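Local coordinates for protein titin (Homo sapiens, PDB 2ILL) that spans half of the muscle sarcomere as a giant elastic scaffold with its own kinase domain, and is represented here by two tandem immunoglobulin domains, at residues N19-C24 / Y59-I64; G47-I52 / I64-D69; T135-Q140 / F173-A178. One frame throughout, in Å; residues are numbered along the deposited sequence.

Contact 1: residues N19-C24 / Y59-I64; sequences NATLVC and YHQLII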
ATOM      1  N   ASN A  19      -3.493  -5.122  12.713  1.00 52.64           N
ATOM      2  CA  ASN A  19      -2.802  -4.414  13.760  1.00 51.52           C
ATOM      3  C   ASN A  19      -1.346  -4.855  13.671  1.00 50.43           C
ATOM      4  O   ASN A  19      -1.077  -6.044  13.530  1.00 51.52           O
ATOM      5  CB  ASN A  19      -3.382  -4.735  15.148  1.00 50.32           C
ATOM      6  CG  ASN A  19      -4.763  -4.140  15.360  1.00 56.51           C
ATOM      7  OD1 ASN A  19      -5.232  -3.273  14.598  1.00 65.12           O
ATOM      8  ND2 ASN A  19      -5.466  -4.659  16.354  1.00 64.24           N
ATOM      9  N   ALA A  20      -0.422  -3.907  13.752  1.00 46.93           N
ATOM     10  CA  ALA A  20       0.973  -4.256  13.846  1.00 46.47           C
ATOM     11  C   ALA A  20       1.435  -4.018  15.303  1.00 44.76           C
ATOM     12  O   ALA A  20       1.142  -2.937  15.926  1.00 43.13           O
ATOM     13  CB  ALA A  20       1.756  -3.464  12.857  1.00 47.19           C
ATOM     14  N   THR A  21       2.081  -5.051  15.842  1.00 42.52           N
ATOM     15  CA  THR A  21       2.714  -5.030  17.141  1.00 43.04           C
ATOM     16  C   THR A  21       4.235  -5.105  17.138  1.00 41.86           C
ATOM     17  O   THR A  21       4.826  -6.092  16.798  1.00 41.01           O
ATOM     18  CB  THR A  21       2.098  -6.077  18.051  1.00 42.78           C
ATOM     19  OG1 THR A  21       0.704  -6.019  17.869  1.00 44.49           O
ATOM     20  CG2 THR A  21       2.412  -5.806  19.581  1.00 44.49           C
ATOM     21  N   LEU A  22       4.857  -4.047  17.651  1.00 43.45           N
ATOM     22  CA  LEU A  22       6.300  -3.925  17.846  1.00 43.25           C
ATOM     23  C   LEU A  22       6.620  -4.191  19.326  1.00 42.97           C
ATOM     24  O   LEU A  22       5.968  -3.637  20.171  1.00 42.89           O
ATOM     25  CB  LEU A  22       6.739  -2.542  17.434  1.00 44.32           C
ATOM     26  CG  LEU A  22       6.816  -2.268  15.921  1.00 46.70           C
ATOM     27  CD1 LEU A  22       5.486  -2.434  15.269  1.00 65.76           C
ATOM     28  CD2 LEU A  22       7.207  -0.856  15.708  1.00 47.01           C
ATOM     29  N   VAL A  23       7.529  -5.126  19.638  1.00 42.29           N
ATOM     30  CA  VAL A  23       7.809  -5.482  21.008  1.00 43.22           C
ATOM     31  C   VAL A  23       9.283  -5.546  21.219  1.00 41.36           C
ATOM     32  O   VAL A  23      10.036  -5.923  20.327  1.00 42.02           O
ATOM     33  CB  VAL A  23       7.315  -6.865  21.399  1.00 44.41           C
ATOM     34  CG1 VAL A  23       7.434  -7.089  22.942  1.00 45.90           C
ATOM     35  CG2 VAL A  23       5.975  -7.065  20.935  1.00 57.68           C
ATOM     36  N   CYS A  24       9.680  -5.193  22.424  1.00 41.56           N
ATOM     37  CA  CYS A  24      11.074  -5.251  22.836  1.00 41.28           C
ATOM     38  C   CYS A  24      11.184  -5.486  24.329  1.00 41.28           C
ATOM     39  O   CYS A  24      10.215  -5.423  25.054  1.00 40.70           O
ATOM     40  CB  CYS A  24      11.799  -4.011  22.361  1.00 41.04           C
ATOM     41  SG  CYS A  24      11.398  -2.457  23.190  1.00 39.19           S
ATOM     42  N   TYR A  59       9.341  -5.393  29.387  1.00 41.71           N
ATOM     43  CA  TYR A  59       8.722  -5.449  28.065  1.00 40.47           C
ATOM     44  C   TYR A  59       7.899  -4.189  27.726  1.00 41.12           C
ATOM     45  O   TYR A  59       7.164  -3.661  28.571  1.00 40.30           O
ATOM     46  CB  TYR A  59       7.836  -6.669  27.905  1.00 41.74           C
ATOM     47  CG  TYR A  59       8.507  -7.950  28.128  1.00 36.30           C
ATOM     48  CD1 TYR A  59       8.539  -8.486  29.401  1.00 44.90           C
ATOM     49  CD2 TYR A  59       9.088  -8.658  27.086  1.00 42.66           C
ATOM     50  CE1 TYR A  59       9.191  -9.679  29.675  1.00 48.19           C
ATOM     51  CE2 TYR A  59       9.761  -9.914  27.360  1.00 42.41           C
ATOM     52  CZ  TYR A  59       9.784 -10.387  28.651  1.00 48.83           C
ATOM     53  OH  TYR A  59      10.383 -11.596  28.999  1.00 53.46           O
ATOM     54  N   HIS A  60       8.019  -3.758  26.477  1.00 38.45           N
ATOM     55  CA  HIS A  60       7.432  -2.586  25.958  1.00 39.64           C
ATOM     56  C   HIS A  60       6.869  -2.863  24.555  1.00 40.56           C
ATOM     57  O   HIS A  60       7.598  -3.419  23.722  1.00 40.46           O
ATOM     58  CB  HIS A  60       8.487  -1.528  25.796  1.00 38.13           C
ATOM     59  CG  HIS A  60       8.840  -0.845  27.062  1.00 38.16           C
ATOM     60  ND1 HIS A  60       9.894  -1.241  27.890  1.00 42.62           N
ATOM     61  CD2 HIS A  60       8.280   0.232  27.642  1.00 30.65           C
ATOM     62  CE1 HIS A  60       9.929  -0.425  28.943  1.00 39.26           C
ATOM     63  NE2 HIS A  60       8.990   0.499  28.795  1.00 44.70           N
ATOM     64  N   GLN A  61       5.602  -2.527  24.319  1.00 40.15           N
ATOM     65  CA  GLN A  61       4.966  -2.861  23.047  1.00 41.33           C
ATOM     66  C   GLN A  61       4.169  -1.706  22.514  1.00 41.66           C
ATOM     67  O   GLN A  61       3.599  -0.957  23.270  1.00 45.16           O
ATOM     68  CB  GLN A  61       4.293  -4.221  23.241  1.00 41.59           C
ATOM     69  CG  GLN A  61       2.982  -4.463  22.818  1.00 43.17           C
ATOM     70  CD  GLN A  61       2.506  -5.868  23.174  1.00 43.54           C
ATOM     71  OE1 GLN A  61       3.209  -6.877  22.954  1.00 42.79           O
ATOM     72  NE2 GLN A  61       1.298  -5.948  23.720  1.00 35.68           N
ATOM     73  N   LEU A  62       4.348  -1.409  21.232  1.00 41.02           N
ATOM     74  CA  LEU A  62       3.515  -0.507  20.491  1.00 41.07           C
ATOM     75  C   LEU A  62       2.628  -1.291  19.469  1.00 42.12           C
ATOM     76  O   LEU A  62       3.142  -2.037  18.653  1.00 44.13           O
ATOM     77  CB  LEU A  62       4.379   0.449  19.703  1.00 39.92           C
ATOM     78  CG  LEU A  62       3.725   1.417  18.709  1.00 38.34           C
ATOM     79  CD1 LEU A  62       2.939   2.448  19.445  1.00 41.11           C
ATOM     80  CD2 LEU A  62       4.821   2.064  17.811  1.00 42.16           C
ATOM     81  N   ILE A  63       1.328  -1.025  19.511  1.00 42.33           N
ATOM     82  CA  ILE A  63       0.287  -1.535  18.588  1.00 43.08           C
ATOM     83  C   ILE A  63      -0.220  -0.374  17.774  1.00 43.05           C
ATOM     84  O   ILE A  63      -0.719   0.593  18.290  1.00 42.06           O
ATOM     85  CB  ILE A  63      -0.853  -2.145  19.299  1.00 42.12           C
ATOM     86  CG1 ILE A  63      -0.311  -3.109  20.350  1.00 42.45           C
ATOM     87  CG2 ILE A  63      -1.830  -2.962  18.298  1.00 42.58           C
ATOM     88  CD1 ILE A  63      -1.340  -3.496  21.443  1.00 45.01           C
ATOM     89  N   ILE A  64      -0.000  -0.520  16.476  1.00 43.55           N
ATOM     90  CA  ILE A  64      -0.386   0.382  15.460  1.00 44.37           C
ATOM     91  C   ILE A  64      -1.608  -0.322  14.797  1.00 44.97           C
ATOM     92  O   ILE A  64      -1.508  -1.452  14.270  1.00 43.25           O
ATOM     93  CB  ILE A  64       0.750   0.522  14.414  1.00 40.76           C
ATOM     94  CG1 ILE A  64       2.073   0.802  15.100  1.00 42.77           C
ATOM     95  CG2 ILE A  64       0.367   1.631  13.414  1.00 47.60           C
ATOM     96  CD1 ILE A  64       3.275   0.731  14.179  1.00 47.44           C
TER
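A20 faces I64, L22 faces L62 and C24 faces H60 as the hydrogen-bonded pairs of an antiparallel ladder joining strands B and E of the first immunoglobulin domain. Each pair has two backbone bonds. A20 N to I64 O measures 2.7 Å; at the other end H60 N to C24 O measures 3.1 Å. Between the rungs, CA-H...O contacts such as I63 CA to A20 O (3.1 Å) fill in the ladder.

A20, L22, L62 and I64 are apolar because they face the core, where L22 CD1 meets I64 CD1 at 4.0 Å. C24 and H60 share this face, H60 through its CB while its imidazole leads away. Chi1 of 71° sets C24 SG between its backbone N and carbonyl carbon, 4.0 Å from H60 CB.

On the more accessible face, polar groups are tolerated beside methyls. T21 CG2 comes within 3.6 Å of Q61 CG, while V23 CG2 lies 3.4 Å from Q61 OE1; Q61 NE2 bonds to Q53.

The ladder is central in its sheet, with strand 4-5 beyond 20-27 and strand 50-55 beyond 59-64. Across the sandwich, L22 and L62 pack on W36 of strand 33-38, and C24 on V77 of strand 74-81, the position of the usual cysteine partner.

Contact 2: residues G47-I52 / I64-D69; sequences GLKYRI and IASVTD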
ATOM      1  N   GLY A  47      -4.637   5.721  22.001  1.00 36.72           N
ATOM      2  CA  GLY A  47      -5.599   4.701  22.272  1.00 38.29           C
ATOM      3  C   GLY A  47      -6.308   4.135  21.061  1.00 40.08           C
ATOM      4  O   GLY A  47      -7.000   3.138  21.193  1.00 45.15           O
ATOM      5  N   LEU A  48      -6.169   4.783  19.926  1.00 40.20           N
ATOM      6  CA  LEU A  48      -6.826   4.488  18.629  1.00 43.39           C
ATOM      7  C   LEU A  48      -5.818   3.991  17.593  1.00 43.25           C
ATOM      8  O   LEU A  48      -5.542   2.768  17.520  1.00 45.61           O
ATOM      9  CB  LEU A  48      -7.520   5.781  18.133  1.00 43.92           C
ATOM     10  CG  LEU A  48      -8.670   6.172  19.130  1.00 51.90           C
ATOM     11  CD1 LEU A  48      -9.134   7.596  18.820  1.00 61.47           C
ATOM     12  CD2 LEU A  48      -9.877   5.192  19.085  1.00 52.74           C
ATOM     13  N   LYS A  49      -5.212   4.888  16.859  1.00 43.55           N
ATOM     14  CA  LYS A  49      -4.141   4.451  15.934  1.00 43.49           C
ATOM     15  C   LYS A  49      -2.948   3.814  16.686  1.00 43.04           C
ATOM     16  O   LYS A  49      -2.405   2.842  16.244  1.00 42.49           O
ATOM     17  CB  LYS A  49      -3.638   5.612  15.074  1.00 44.43           C
ATOM     18  CG  LYS A  49      -2.710   5.176  13.903  1.00 47.37           C
ATOM     19  CD  LYS A  49      -3.416   4.197  12.928  1.00 44.32           C
ATOM     20  CE  LYS A  49      -2.624   4.001  11.613  1.00 50.71           C
ATOM     21  NZ  LYS A  49      -2.865   2.597  11.052  1.00 49.21           N
ATOM     22  N   TYR A  50      -2.588   4.397  17.830  1.00 42.56           N
ATOM     23  CA  TYR A  50      -1.405   4.050  18.619  1.00 40.36           C
ATOM     24  C   TYR A  50      -1.733   3.728  20.059  1.00 41.69           C
ATOM     25  O   TYR A  50      -2.320   4.545  20.771  1.00 42.48           O
ATOM     26  CB  TYR A  50      -0.392   5.183  18.611  1.00 40.86           C
ATOM     27  CG  TYR A  50       0.137   5.524  17.210  1.00 39.19           C
ATOM     28  CD1 TYR A  50      -0.120   6.760  16.659  1.00 42.07           C
ATOM     29  CD2 TYR A  50       0.844   4.612  16.449  1.00 40.48           C
ATOM     30  CE1 TYR A  50       0.380   7.110  15.433  1.00 44.59           C
ATOM     31  CE2 TYR A  50       1.329   4.942  15.172  1.00 43.45           C
ATOM     32  CZ  TYR A  50       1.068   6.201  14.667  1.00 45.98           C
ATOM     33  OH  TYR A  50       1.472   6.642  13.398  1.00 45.58           O
ATOM     34  N   ARG A  51      -1.368   2.522  20.475  1.00 40.91           N
ATOM     35  CA  ARG A  51      -1.436   2.138  21.827  1.00 42.90           C
ATOM     36  C   ARG A  51      -0.088   1.605  22.383  1.00 42.66           C
ATOM     37  O   ARG A  51       0.565   0.777  21.760  1.00 42.59           O
ATOM     38  CB  ARG A  51      -2.466   1.046  21.960  1.00 40.22           C
ATOM     39  CG  ARG A  51      -3.845   1.487  21.660  1.00 43.82           C
ATOM     40  CD  ARG A  51      -4.793   0.399  22.092  1.00 46.02           C
ATOM     41  NE  ARG A  51      -4.842  -0.645  21.122  1.00 51.30           N
ATOM     42  CZ  ARG A  51      -5.056  -1.940  21.392  1.00 56.34           C
ATOM     43  NH1 ARG A  51      -5.191  -2.399  22.640  1.00 58.16           N
ATOM     44  NH2 ARG A  51      -5.117  -2.789  20.372  1.00 57.50           N
ATOM     45  N   ILE A  52       0.246   1.978  23.606  1.00 44.53           N
ATOM     46  CA  ILE A  52       1.487   1.498  24.257  1.00 44.60           C
ATOM     47  C   ILE A  52       1.109   0.632  25.460  1.00 46.16           C
ATOM     48  O   ILE A  52       0.093   0.909  26.157  1.00 45.87           O
ATOM     49  CB  ILE A  52       2.386   2.647  24.575  1.00 44.74           C
ATOM     50  CG1 ILE A  52       2.861   3.245  23.294  1.00 43.93           C
ATOM     51  CG2 ILE A  52       3.655   2.213  25.412  1.00 48.02           C
ATOM     52  CD1 ILE A  52       3.504   4.591  23.520  1.00 51.23           C
ATOM     53  N   ILE A  64      -0.000  -0.520  16.476  1.00 43.55           N
ATOM     54  CA  ILE A  64      -0.386   0.382  15.460  1.00 44.37           C
ATOM     55  C   ILE A  64      -1.608  -0.322  14.797  1.00 44.97           C
ATOM     56  O   ILE A  64      -1.508  -1.452  14.270  1.00 43.25           O
ATOM     57  CB  ILE A  64       0.750   0.522  14.414  1.00 40.76           C
ATOM     58  CG1 ILE A  64       2.073   0.802  15.100  1.00 42.77           C
ATOM     59  CG2 ILE A  64       0.367   1.631  13.414  1.00 47.60           C
ATOM     60  CD1 ILE A  64       3.275   0.731  14.179  1.00 47.44           C
ATOM     61  N   ALA A  65      -2.747   0.343  14.862  1.00 46.58           N
ATOM     62  CA  ALA A  65      -3.972  -0.248  14.396  1.00 47.45           C
ATOM     63  C   ALA A  65      -4.102  -0.069  12.898  1.00 49.84           C
ATOM     64  O   ALA A  65      -3.497   0.832  12.279  1.00 47.01           O
ATOM     65  CB  ALA A  65      -5.184   0.332  15.109  1.00 48.60           C
ATOM     66  N   SER A  66      -4.806  -1.061  12.342  1.00 52.95           N
ATOM     67  CA  SER A  66      -5.342  -1.031  10.985  1.00 54.15           C
ATOM     68  C   SER A  66      -4.366  -0.437  10.032  1.00 52.02           C
ATOM     69  O   SER A  66      -4.534   0.695   9.554  1.00 50.88           O
ATOM     70  CB  SER A  66      -6.725  -0.306  10.954  1.00 56.64           C
ATOM     71  OG  SER A  66      -6.585   1.134  10.923  1.00 64.17           O
ATOM     72  N   VAL A  67      -3.313  -1.214   9.761  1.00 53.03           N
ATOM     73  CA  VAL A  67      -2.148  -0.648   9.076  1.00 55.80           C
ATOM     74  C   VAL A  67      -2.410  -0.313   7.585  1.00 57.99           C
ATOM     75  O   VAL A  67      -2.934  -1.170   6.816  1.00 59.77           O
ATOM     76  CB  VAL A  67      -0.858  -1.508   9.271  1.00 53.16           C
ATOM     77  CG1 VAL A  67      -0.390  -1.422  10.752  1.00 53.98           C
ATOM     78  CG2 VAL A  67      -1.015  -2.947   8.866  1.00 61.06           C
ATOM     79  N   THR A  68      -2.128   0.943   7.233  1.00 58.79           N
ATOM     80  CA  THR A  68      -2.034   1.437   5.837  1.00 58.94           C
ATOM     81  C   THR A  68      -0.604   1.528   5.311  1.00 59.31           C
ATOM     82  O   THR A  68       0.383   1.319   6.058  1.00 57.19           O
ATOM     83  CB  THR A  68      -2.623   2.844   5.674  1.00 57.70           C
ATOM     84  OG1 THR A  68      -1.743   3.819   6.193  1.00 61.96           O
ATOM     85  CG2 THR A  68      -3.926   2.962   6.418  1.00 62.74           C
ATOM     86  N   ASP A  69      -0.455   1.870   4.023  1.00 60.52           N
ATOM     87  CA  ASP A  69       0.920   1.868   3.424  1.00 59.54           C
ATOM     88  C   ASP A  69       1.621   3.076   4.084  1.00 57.98           C
ATOM     89  O   ASP A  69       2.851   3.121   4.223  1.00 57.10           O
ATOM     90  CB  ASP A  69       0.906   1.822   1.838  1.00 61.59           C
ATOM     91  CG  ASP A  69       2.337   1.972   1.199  1.00 62.98           C
ATOM     92  OD1 ASP A  69       3.227   1.026   1.288  1.00 57.99           O
ATOM     93  OD2 ASP A  69       2.572   3.096   0.635  1.00 75.73           O
TER
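This contact closes one end of the immunoglobulin sandwich, where the turn leading into strand D meets the E-F loop, and its central residues are K49 and Y50 against I64 and A65. The loop 64-69 leaves strand E here, so that little regular pairing remains: Y50 and I64 form one antiparallel non-hydrogen-bonded pair. Beside it A65 N donates to K49 O at 2.9 Å, a fairly straight bond (165° at the hydrogen) whose donor is tilted 20° from the carbonyl plane. The same oxygen takes a CA-H...O contact from I64 CA at 3.3 Å, so one carbonyl gathers both residues at the end of the strand. A65, small enough to lie close under the turn, brings its CB to 3.4 Å from L48 O. D46 OD1 accepts the backbone N-H groups of both L48 and Y50, which holds the turn.

K49 has its CG anti to the backbone N (chi1 -169°), and a bend at chi2 sends the rest of the chain along the loop. As modelled, its amine forms a salt bridge with D71 and a weak hydrogen bond to S66 O, but NZ sits too near a neighbouring atom for its exact place to be trusted. D71 OD2 also takes the N-H of T68; the pairing recalls the basic residue and aspartate at the same end of many immunoglobulin domains. The long flexible lysine suits the task of reaching across the loop. On the inner face, I64 CG2 approaches the Y50 ring obliquely, 3.9 Å from CE2. K49 CG sits over the centre of that ring, 3.9 Å above its plane.

Contact 3: residues T135-Q140 / F173-A178; sequences TWQKGQ and FYVVCA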
ATOM      1  N   THR A 135      -0.989  -4.900 -16.871  1.00 38.61           N
ATOM      2  CA  THR A 135      -1.185  -5.127 -18.267  1.00 39.02           C
ATOM      3  C   THR A 135      -2.623  -4.805 -18.671  1.00 39.42           C
ATOM      4  O   THR A 135      -3.614  -4.968 -17.890  1.00 36.92           O
ATOM      5  CB  THR A 135      -0.951  -6.585 -18.617  1.00 40.73           C
ATOM      6  OG1 THR A 135      -1.958  -7.365 -17.996  1.00 41.15           O
ATOM      7  CG2 THR A 135       0.453  -7.073 -18.152  1.00 43.05           C
ATOM      8  N   TRP A 136      -2.704  -4.370 -19.922  1.00 39.62           N
ATOM      9  CA  TRP A 136      -3.943  -4.215 -20.660  1.00 39.34           C
ATOM     10  C   TRP A 136      -3.969  -5.028 -21.881  1.00 39.24           C
ATOM     11  O   TRP A 136      -2.954  -5.159 -22.497  1.00 36.10           O
ATOM     12  CB  TRP A 136      -4.039  -2.808 -21.143  1.00 38.23           C
ATOM     13  CG  TRP A 136      -4.278  -1.841 -20.128  1.00 34.15           C
ATOM     14  CD1 TRP A 136      -3.366  -1.230 -19.381  1.00 36.23           C
ATOM     15  CD2 TRP A 136      -5.561  -1.376 -19.684  1.00 36.60           C
ATOM     16  NE1 TRP A 136      -3.988  -0.326 -18.529  1.00 35.52           N
ATOM     17  CE2 TRP A 136      -5.337  -0.420 -18.688  1.00 34.24           C
ATOM     18  CE3 TRP A 136      -6.869  -1.624 -20.088  1.00 37.76           C
ATOM     19  CZ2 TRP A 136      -6.367   0.327 -18.101  1.00 35.08           C
ATOM     20  CZ3 TRP A 136      -7.911  -0.928 -19.448  1.00 40.58           C
ATOM     21  CH2 TRP A 136      -7.619   0.061 -18.459  1.00 35.62           C
ATOM     22  N   GLN A 137      -5.158  -5.535 -22.240  1.00 41.65           N
ATOM     23  CA  GLN A 137      -5.407  -6.323 -23.482  1.00 43.39           C
ATOM     24  C   GLN A 137      -6.735  -5.955 -24.052  1.00 43.14           C
ATOM     25  O   GLN A 137      -7.577  -5.422 -23.372  1.00 43.47           O
ATOM     26  CB  GLN A 137      -5.459  -7.854 -23.250  1.00 45.12           C
ATOM     27  CG  GLN A 137      -4.984  -8.274 -21.861  1.00 48.82           C
ATOM     28  CD  GLN A 137      -5.522  -9.612 -21.274  1.00 48.35           C
ATOM     29  OE1 GLN A 137      -5.009 -10.002 -20.204  1.00 52.96           O
ATOM     30  NE2 GLN A 137      -6.546 -10.323 -21.942  1.00 57.46           N
ATOM     31  N   LYS A 138      -6.923  -6.213 -25.330  1.00 44.26           N
ATOM     32  CA  LYS A 138      -8.211  -6.005 -25.976  1.00 45.56           C
ATOM     33  C   LYS A 138      -8.632  -7.373 -26.488  1.00 49.43           C
ATOM     34  O   LYS A 138      -7.937  -7.993 -27.263  1.00 48.53           O
ATOM     35  CB  LYS A 138      -8.221  -4.952 -27.080  1.00 44.73           C
ATOM     36  CG  LYS A 138      -9.664  -4.774 -27.663  1.00 42.54           C
ATOM     37  CD  LYS A 138      -9.739  -3.817 -28.823  1.00 44.00           C
ATOM     38  CE  LYS A 138     -11.181  -3.550 -29.121  1.00 37.13           C
ATOM     39  NZ  LYS A 138     -11.498  -2.531 -30.134  1.00 39.27           N
ATOM     40  N   GLY A 139      -9.790  -7.785 -26.013  1.00 55.22           N
ATOM     41  CA  GLY A 139     -10.094  -9.168 -25.799  1.00 60.76           C
ATOM     42  C   GLY A 139      -8.831  -9.825 -25.254  1.00 63.07           C
ATOM     43  O   GLY A 139      -8.482  -9.682 -24.027  1.00 62.12           O
ATOM     44  N   GLN A 140      -8.131 -10.489 -26.188  1.00 64.08           N
ATOM     45  CA  GLN A 140      -6.907 -11.169 -25.896  1.00 65.15           C
ATOM     46  C   GLN A 140      -5.958 -10.935 -27.096  1.00 67.47           C
ATOM     47  O   GLN A 140      -5.803 -11.774 -28.022  1.00 68.41           O
ATOM     48  CB  GLN A 140      -7.265 -12.634 -25.584  1.00 66.93           C
ATOM     49  CG  GLN A 140      -7.878 -12.839 -24.112  1.00 67.25           C
ATOM     50  CD  GLN A 140      -9.200 -13.607 -24.046  1.00 67.17           C
ATOM     51  OE1 GLN A 140     -10.250 -13.136 -24.522  1.00 73.37           O
ATOM     52  NE2 GLN A 140      -9.157 -14.789 -23.426  1.00 79.24           N
ATOM     53  N   PHE A 173     -14.028  -4.900 -25.566  1.00 40.36           N
ATOM     54  CA  PHE A 173     -13.836  -5.340 -24.190  1.00 40.31           C
ATOM     55  C   PHE A 173     -12.337  -5.317 -23.863  1.00 40.68           C
ATOM     56  O   PHE A 173     -11.521  -6.031 -24.443  1.00 42.93           O
ATOM     57  CB  PHE A 173     -14.423  -6.720 -24.018  1.00 40.33           C
ATOM     58  CG  PHE A 173     -15.944  -6.756 -24.186  1.00 42.14           C
ATOM     59  CD1 PHE A 173     -16.497  -6.856 -25.484  1.00 45.12           C
ATOM     60  CD2 PHE A 173     -16.800  -6.679 -23.085  1.00 44.46           C
ATOM     61  CE1 PHE A 173     -17.840  -6.838 -25.684  1.00 45.82           C
ATOM     62  CE2 PHE A 173     -18.207  -6.699 -23.254  1.00 42.35           C
ATOM     63  CZ  PHE A 173     -18.723  -6.795 -24.572  1.00 48.44           C
ATOM     64  N   TYR A 174     -11.974  -4.427 -22.969  1.00 40.09           N
ATOM     65  CA  TYR A 174     -10.615  -4.267 -22.533  1.00 38.65           C
ATOM     66  C   TYR A 174     -10.435  -4.914 -21.142  1.00 38.66           C
ATOM     67  O   TYR A 174     -11.269  -4.757 -20.248  1.00 39.67           O
ATOM     68  CB  TYR A 174     -10.303  -2.809 -22.553  1.00 37.84           C
ATOM     69  CG  TYR A 174     -10.297  -2.170 -23.914  1.00 36.75           C
ATOM     70  CD1 TYR A 174     -11.465  -1.650 -24.461  1.00 36.78           C
ATOM     71  CD2 TYR A 174      -9.122  -2.115 -24.698  1.00 38.06           C
ATOM     72  CE1 TYR A 174     -11.452  -1.055 -25.691  1.00 39.11           C
ATOM     73  CE2 TYR A 174      -9.099  -1.469 -25.936  1.00 37.70           C
ATOM     74  CZ  TYR A 174     -10.306  -0.975 -26.442  1.00 35.64           C
ATOM     75  OH  TYR A 174     -10.365  -0.330 -27.660  1.00 35.55           O
ATOM     76  N   VAL A 175      -9.374  -5.684 -20.996  1.00 38.72           N
ATOM     77  CA  VAL A 175      -8.995  -6.374 -19.770  1.00 37.31           C
ATOM     78  C   VAL A 175      -7.752  -5.713 -19.207  1.00 38.25           C
ATOM     79  O   VAL A 175      -6.779  -5.596 -19.892  1.00 39.04           O
ATOM     80  CB  VAL A 175      -8.668  -7.839 -20.063  1.00 38.04           C
ATOM     81  CG1 VAL A 175      -8.233  -8.641 -18.754  1.00 30.46           C
ATOM     82  CG2 VAL A 175      -9.803  -8.541 -20.761  1.00 40.01           C
ATOM     83  N   VAL A 176      -7.829  -5.250 -17.969  1.00 38.03           N
ATOM     84  CA  VAL A 176      -6.733  -4.740 -17.187  1.00 38.75           C
ATOM     85  C   VAL A 176      -6.423  -5.743 -16.068  1.00 40.00           C
ATOM     86  O   VAL A 176      -7.369  -6.315 -15.401  1.00 39.51           O
ATOM     87  CB  VAL A 176      -7.043  -3.284 -16.531  1.00 37.68           C
ATOM     88  CG1 VAL A 176      -8.316  -3.272 -15.713  1.00 40.39           C
ATOM     89  CG2 VAL A 176      -5.945  -2.876 -15.668  1.00 37.37           C
ATOM     90  N   CYS A 177      -5.115  -5.935 -15.819  1.00 42.05           N
ATOM     91  CA  CYS A 177      -4.624  -6.940 -14.847  1.00 40.90           C
ATOM     92  C   CYS A 177      -3.512  -6.401 -14.022  1.00 41.59           C
ATOM     93  O   CYS A 177      -2.610  -5.698 -14.521  1.00 42.85           O
ATOM     94  CB  CYS A 177      -4.173  -8.174 -15.582  1.00 42.91           C
ATOM     95  SG  CYS A 177      -3.761  -9.692 -14.614  1.00 48.42           S
ATOM     96  N   ALA A 178      -3.610  -6.655 -12.737  1.00 40.88           N
ATOM     97  CA  ALA A 178      -2.609  -6.277 -11.774  1.00 41.64           C
ATOM     98  C   ALA A 178      -2.179  -7.549 -11.136  1.00 42.84           C
ATOM     99  O   ALA A 178      -3.044  -8.405 -10.735  1.00 42.64           O
ATOM    100  CB  ALA A 178      -3.171  -5.338 -10.745  1.00 41.58           C
TER
HETATM  101  O   HOH W   1      -0.105  -7.921 -15.250  1.00 43.96           O
HETATM  102  O   HOH W   2      -9.354  -0.640 -30.580  1.00 37.86           O
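The W136 indole carries V176 on one face: V176 CB stands 3.7 Å from the centroid of the six-membered ring and only 3° off its normal, a CH-pi contact in which two large apolar groups fill the buried interior. At the edge of the indole, CZ3 lies 4.3 Å from Y174 CB. K138 CG lies over one face of the Y174 ring, displaced toward its rim, 4.1 Å from the centroid. With chi1 at -178° and the rest extended, the lysine follows the ring outward; K138 NZ bonds A171 O, and a water that accepts from NZ donates to Y174 OH.

On the opposite face of the sheet the Q137 amide crosses V175, CD lying 3.8 Å from V175 CB; NE2 is fixed by a 2.9 Å bond to G139 O. T135 and Q137 pair with C177 and V175 through two backbone bonds each, and G139 N adds a fifth to F173 O.

These are strands C and F of the second immunoglobulin domain, flanked by 142-143 and 183-194. Y174 OH hydrogen-bonds D170 O, the tyrosine corner, and W136 NE1 hydrogen-bonds T158 OG1. V176, where the family usually has cysteine, packs with W136 on I124 of strand 121-129 across the sandwich.

How the contacts relate
Contacts 1 and 2 belong to one domain and share I64, the residue at which strand E gives way to its loop; I63 N probably bonds R51 O, and N19 OD1 probably accepts S66 N. Contact 3 lies in the other domain, its centre about 42 Å from that of contact 1. Contacts 1 and 3 are full antiparallel ladders, each with a mostly apolar inner face, to which H60 and K138 are the polar exceptions, and a mixed outer one, but on opposite sheets of the fold. Aliphatic chains dominate the core side of the first, aromatic rings that of the third. Contact 2, at a sandwich end, has one backbone bond, a small patch of Y50 on I64, and a lysine whose amine is less surely placed.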